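Local coordinates for uncharacterized protein (Methylibium petroleiphilum, PDB 3PL0), which is uncharacterised but adopts a double-stranded beta-helix (cupin) fold and probably acts as an iron- and 2-oxoglutarate-dependent dioxygenase, at residues 72-84 and 115-129. Numbering follows the deposited sequence. Where two conformers were deposited one is given.
Sequences CFMQTLQPGQLET and IHLPSWSALLVALGE
Gln75 reaches helix 118-129 with CG anti to the backbone N (chi1 179°) and the chain extended beyond it, which carries its amide to the backbone of Val125 and Gly128. Phe73 turns the other way, CG beside its own N (chi1 -52°), and brings its ring against Ile115, Trp120 and Leu124. Gln75 NE2 donates to Val125 O at 3.0 Å, in the carbonyl plane on a lone pair, although this oxygen already accepts the helical bond from Glu129 N. The amide oxygen, Gln75 OE1, lies 3.2 Å from Gly128 CA, where a side chain on the helix would collide with it. Leu124 CD2 makes a CH-pi contact over one face of Phe73, 4.0 Å from the ring centroid, while Ile115 CG2 meets the ring edge and the Trp120 indole slants against it, planes at 51°. From strand 80-84, Leu82 CB rests 3.9 Å from Val125 CG2. Cutting Gln75 back to an alanine is likely to deprive Val125 O of its second donor and leave a gap over Gly128. The helix thus packs on this antiparallel hairpin through apolar side chains and one side-chain-to-backbone hydrogen bond, which probably sets the amide's orientation at the cost of burying Gln75 OE1 without a partner.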
loop_
_atom_site.group_PDB
_atom_site.type_symbol
_atom_site.label_atom_id
_atom_site.label_comp_id
_atom_site.label_asym_id
_atom_site.label_seq_id
_atom_site.Cartn_x
_atom_site.Cartn_y
_atom_site.Cartn_z
ATOM N N CYS A 72 2.088 1.610 -13.049
ATOM C CA CYS A 72 3.392 2.126 -12.638
ATOM C C CYS A 72 3.618 3.541 -13.160
ATOM O O CYS A 72 3.041 3.969 -14.196
ATOM C CB CYS A 72 4.511 1.211 -13.121
ATOM S SG CYS A 72 4.379 -0.514 -12.518
ATOM N N PHE A 73 4.487 4.244 -12.443
ATOM C CA PHE A 73 4.714 5.628 -12.663
ATOM C C PHE A 73 6.155 5.949 -12.354
ATOM O O PHE A 73 6.847 5.167 -11.690
ATOM C CB PHE A 73 3.802 6.454 -11.750
ATOM C CG PHE A 73 2.362 6.066 -11.832
ATOM C CD1 PHE A 73 1.888 4.962 -11.112
ATOM C CD2 PHE A 73 1.469 6.777 -12.612
ATOM C CE1 PHE A 73 0.561 4.581 -11.197
ATOM C CE2 PHE A 73 0.130 6.393 -12.698
ATOM C CZ PHE A 73 -0.321 5.281 -11.978
HETATM N N MSE A 74 6.574 7.108 -12.857
HETATM C CA MSE A 74 7.845 7.718 -12.460
HETATM C C MSE A 74 7.585 9.152 -12.031
HETATM O O MSE A 74 6.893 9.936 -12.730
HETATM C CB MSE A 74 8.906 7.659 -13.574
HETATM C CG MSE A 74 10.347 8.016 -13.128
HETATM SE SE MSE A 74 11.702 7.596 -14.515
HETATM C CE MSE A 74 11.164 8.975 -15.811
ATOM N N GLN A 75 8.129 9.472 -10.868
ATOM C CA GLN A 75 8.031 10.779 -10.308
ATOM C C GLN A 75 9.405 11.385 -10.363
ATOM O O GLN A 75 10.363 10.774 -9.925
ATOM C CB GLN A 75 7.588 10.723 -8.869
ATOM C CG GLN A 75 7.490 12.106 -8.225
ATOM C CD GLN A 75 7.017 12.069 -6.782
ATOM O OE1 GLN A 75 7.036 11.033 -6.156
ATOM N NE2 GLN A 75 6.625 13.233 -6.243
ATOM N N THR A 76 9.480 12.587 -10.919
ATOM C CA THR A 76 10.675 13.412 -10.837
ATOM C C THR A 76 10.450 14.491 -9.782
ATOM O O THR A 76 9.414 15.136 -9.741
ATOM C CB THR A 76 11.004 14.025 -12.220
ATOM O OG1 THR A 76 10.968 12.985 -13.212
ATOM C CG2 THR A 76 12.387 14.720 -12.231
ATOM N N LEU A 77 11.419 14.676 -8.905
ATOM C CA LEU A 77 11.269 15.616 -7.805
ATOM C C LEU A 77 11.565 17.090 -8.102
ATOM O O LEU A 77 10.858 17.958 -7.580
ATOM C CB LEU A 77 12.127 15.144 -6.630
ATOM C CG LEU A 77 11.533 13.865 -6.029
ATOM C CD1 LEU A 77 12.558 13.207 -5.176
ATOM C CD2 LEU A 77 10.255 14.192 -5.223
ATOM N N GLN A 78 12.598 17.372 -8.888
ATOM C CA GLN A 78 12.953 18.752 -9.229
ATOM C C GLN A 78 13.423 18.775 -10.676
ATOM O O GLN A 78 14.446 18.186 -10.999
ATOM C CB GLN A 78 14.049 19.317 -8.305
ATOM C CG GLN A 78 13.606 19.588 -6.856
ATOM C CD GLN A 78 12.513 20.642 -6.735
ATOM O OE1 GLN A 78 11.969 21.119 -7.733
ATOM N NE2 GLN A 78 12.185 21.007 -5.501
ATOM N N PRO A 79 12.639 19.396 -11.563
ATOM C CA PRO A 79 11.326 19.972 -11.376
ATOM C C PRO A 79 10.308 18.851 -11.222
ATOM O O PRO A 79 10.418 17.810 -11.875
ATOM C CB PRO A 79 11.079 20.722 -12.680
ATOM C CG PRO A 79 11.874 19.993 -13.678
ATOM C CD PRO A 79 13.074 19.482 -12.970
ATOM N N GLY A 80 9.328 19.095 -10.360
ATOM C CA GLY A 80 8.317 18.112 -10.006
ATOM C C GLY A 80 7.535 17.706 -11.226
ATOM O O GLY A 80 6.987 18.560 -11.928
ATOM N N GLN A 81 7.512 16.404 -11.489
ATOM C CA GLN A 81 6.551 15.845 -12.434
ATOM C C GLN A 81 6.190 14.404 -12.087
ATOM O O GLN A 81 6.988 13.685 -11.524
ATOM C CB GLN A 81 7.148 15.920 -13.824
ATOM C CG GLN A 81 6.166 15.814 -14.966
ATOM C CD GLN A 81 6.898 15.972 -16.307
ATOM O OE1 GLN A 81 6.945 17.080 -16.924
ATOM N NE2 GLN A 81 7.546 14.870 -16.732
ATOM N N LEU A 82 4.981 14.008 -12.430
ATOM C CA LEU A 82 4.576 12.622 -12.384
ATOM C C LEU A 82 4.062 12.201 -13.750
ATOM O O LEU A 82 3.262 12.924 -14.391
ATOM C CB LEU A 82 3.462 12.431 -11.345
ATOM C CG LEU A 82 3.017 10.972 -11.112
ATOM C CD1 LEU A 82 4.055 10.228 -10.292
ATOM C CD2 LEU A 82 1.694 10.938 -10.419
ATOM N N GLU A 83 4.506 11.025 -14.186
ATOM C CA GLU A 83 4.137 10.482 -15.479
ATOM C C GLU A 83 3.891 8.978 -15.415
ATOM O O GLU A 83 4.460 8.269 -14.577
ATOM C CB GLU A 83 5.221 10.771 -16.513
ATOM C CG GLU A 83 6.482 9.979 -16.309
ATOM C CD GLU A 83 7.687 10.620 -16.995
ATOM O OE1 GLU A 83 8.147 11.691 -16.562
ATOM O OE2 GLU A 83 8.154 10.051 -17.986
ATOM N N THR A 84 3.027 8.507 -16.297
ATOM C CA THR A 84 2.786 7.079 -16.432
ATOM C C THR A 84 4.020 6.459 -17.094
ATOM O O THR A 84 4.843 7.163 -17.706
ATOM C CB THR A 84 1.561 6.820 -17.320
ATOM O OG1 THR A 84 1.737 7.508 -18.571
ATOM C CG2 THR A 84 0.274 7.341 -16.648
ATOM N N ILE A 115 -6.591 7.144 -12.810
ATOM C CA ILE A 115 -5.267 7.770 -12.716
ATOM C C ILE A 115 -5.234 9.241 -13.153
ATOM O O ILE A 115 -4.264 9.940 -12.862
ATOM C CB ILE A 115 -4.125 6.958 -13.379
ATOM C CG1 ILE A 115 -4.240 6.918 -14.897
ATOM C CG2 ILE A 115 -4.047 5.528 -12.868
ATOM C CD1 ILE A 115 -2.971 6.306 -15.519
ATOM N N HIS A 116 -6.287 9.733 -13.821
ATOM C CA HIS A 116 -6.368 11.159 -14.179
ATOM C C HIS A 116 -7.125 12.005 -13.175
ATOM O O HIS A 116 -7.288 13.195 -13.367
ATOM C CB HIS A 116 -6.931 11.332 -15.606
ATOM C CG HIS A 116 -5.926 10.985 -16.648
ATOM N ND1 HIS A 116 -5.719 9.690 -17.076
ATOM C CD2 HIS A 116 -4.991 11.744 -17.264
ATOM C CE1 HIS A 116 -4.718 9.673 -17.939
ATOM N NE2 HIS A 116 -4.259 10.904 -18.067
ATOM N N LEU A 117 -7.560 11.410 -12.081
ATOM C CA LEU A 117 -8.218 12.182 -11.045
ATOM C C LEU A 117 -7.203 13.070 -10.353
ATOM O O LEU A 117 -6.057 12.672 -10.181
ATOM C CB LEU A 117 -8.850 11.246 -9.991
ATOM C CG LEU A 117 -10.103 10.461 -10.417
ATOM C CD1 LEU A 117 -10.473 9.424 -9.326
ATOM C CD2 LEU A 117 -11.282 11.402 -10.708
ATOM N N PRO A 118 -7.627 14.252 -9.919
ATOM C CA PRO A 118 -6.700 15.124 -9.248
ATOM C C PRO A 118 -6.138 14.513 -7.983
ATOM O O PRO A 118 -4.946 14.649 -7.740
ATOM C CB PRO A 118 -7.535 16.381 -8.965
ATOM C CG PRO A 118 -8.565 16.376 -10.027
ATOM C CD PRO A 118 -8.860 14.957 -10.312
ATOM N N SER A 119 -6.964 13.792 -7.222
ATOM C CA SER A 119 -6.505 13.201 -5.989
ATOM C C SER A 119 -5.447 12.125 -6.209
ATOM O O SER A 119 -4.592 11.919 -5.352
ATOM C CB SER A 119 -7.691 12.606 -5.211
ATOM O OG SER A 119 -8.379 11.615 -5.970
ATOM N N TRP A 120 -5.536 11.412 -7.318
ATOM C CA TRP A 120 -4.541 10.372 -7.614
ATOM C C TRP A 120 -3.127 10.955 -7.679
ATOM O O TRP A 120 -2.238 10.522 -6.943
ATOM C CB TRP A 120 -4.871 9.638 -8.921
ATOM C CG TRP A 120 -3.894 8.515 -9.238
ATOM C CD1 TRP A 120 -2.847 8.551 -10.130
ATOM C CD2 TRP A 120 -3.835 7.224 -8.613
ATOM N NE1 TRP A 120 -2.158 7.347 -10.110
ATOM C CE2 TRP A 120 -2.755 6.518 -9.193
ATOM C CE3 TRP A 120 -4.621 6.582 -7.648
ATOM C CZ2 TRP A 120 -2.435 5.205 -8.829
ATOM C CZ3 TRP A 120 -4.306 5.272 -7.283
ATOM C CH2 TRP A 120 -3.213 4.606 -7.852
ATOM N N SER A 121 -2.927 11.954 -8.544
ATOM C CA SER A 121 -1.617 12.638 -8.599
ATOM C C SER A 121 -1.218 13.304 -7.278
ATOM O O SER A 121 -0.070 13.190 -6.871
ATOM C CB SER A 121 -1.568 13.665 -9.731
ATOM O OG SER A 121 -1.560 13.003 -10.981
ATOM N N ALA A 122 -2.156 13.952 -6.600
ATOM C CA ALA A 122 -1.879 14.622 -5.341
ATOM C C ALA A 122 -1.323 13.610 -4.317
ATOM O O ALA A 122 -0.324 13.877 -3.641
ATOM C CB ALA A 122 -3.158 15.319 -4.787
ATOM N N LEU A 123 -1.943 12.436 -4.286
ATOM C CA LEU A 123 -1.536 11.346 -3.416
ATOM C C LEU A 123 -0.115 10.879 -3.755
ATOM O O LEU A 123 0.761 10.950 -2.919
ATOM C CB LEU A 123 -2.488 10.163 -3.548
ATOM C CG LEU A 123 -2.228 8.973 -2.589
ATOM C CD1 LEU A 123 -2.303 9.426 -1.065
ATOM C CD2 LEU A 123 -3.162 7.839 -2.893
ATOM N N LEU A 124 0.108 10.385 -4.972
ATOM C CA LEU A 124 1.421 9.845 -5.295
ATOM C C LEU A 124 2.554 10.864 -5.155
ATOM O O LEU A 124 3.643 10.519 -4.723
ATOM C CB LEU A 124 1.475 9.207 -6.677
ATOM C CG LEU A 124 0.937 7.789 -6.796
ATOM C CD1 LEU A 124 -0.567 7.664 -6.320
ATOM C CD2 LEU A 124 1.136 7.314 -8.270
ATOM N N VAL A 125 2.302 12.106 -5.541
ATOM C CA VAL A 125 3.325 13.138 -5.514
ATOM C C VAL A 125 3.708 13.519 -4.083
ATOM O O VAL A 125 4.898 13.591 -3.760
ATOM C CB VAL A 125 2.890 14.381 -6.328
ATOM C CG1 VAL A 125 3.790 15.632 -6.038
ATOM C CG2 VAL A 125 2.928 14.056 -7.835
ATOM N N ALA A 126 2.715 13.772 -3.242
ATOM C CA ALA A 126 2.941 14.251 -1.869
ATOM C C ALA A 126 3.731 13.225 -1.082
ATOM O O ALA A 126 4.669 13.580 -0.337
ATOM C CB ALA A 126 1.596 14.566 -1.141
ATOM N N LEU A 127 3.381 11.961 -1.282
ATOM C CA LEU A 127 4.069 10.871 -0.591
ATOM C C LEU A 127 5.513 10.714 -1.106
ATOM O O LEU A 127 6.440 10.484 -0.329
ATOM C CB LEU A 127 3.304 9.548 -0.717
ATOM C CG LEU A 127 1.918 9.482 -0.057
ATOM C CD1 LEU A 127 1.279 8.195 -0.507
ATOM C CD2 LEU A 127 2.055 9.564 1.482
ATOM N N GLY A 128 5.704 10.859 -2.405
ATOM C CA GLY A 128 7.071 10.869 -2.983
ATOM C C GLY A 128 7.943 11.990 -2.446
ATOM O O GLY A 128 9.145 11.788 -2.184
ATOM N N GLU A 129 7.353 13.182 -2.308
ATOM C CA GLU A 129 8.066 14.353 -1.810
ATOM C C GLU A 129 8.462 14.142 -0.363
ATOM O O GLU A 129 9.584 14.449 0.047
ATOM C CB GLU A 129 7.204 15.616 -1.951
ATOM C CG GLU A 129 7.218 16.216 -3.349
ATOM C CD GLU A 129 6.099 17.247 -3.577
ATOM O OE1 GLU A 129 5.213 17.368 -2.703
ATOM O OE2 GLU A 129 6.079 17.935 -4.639
#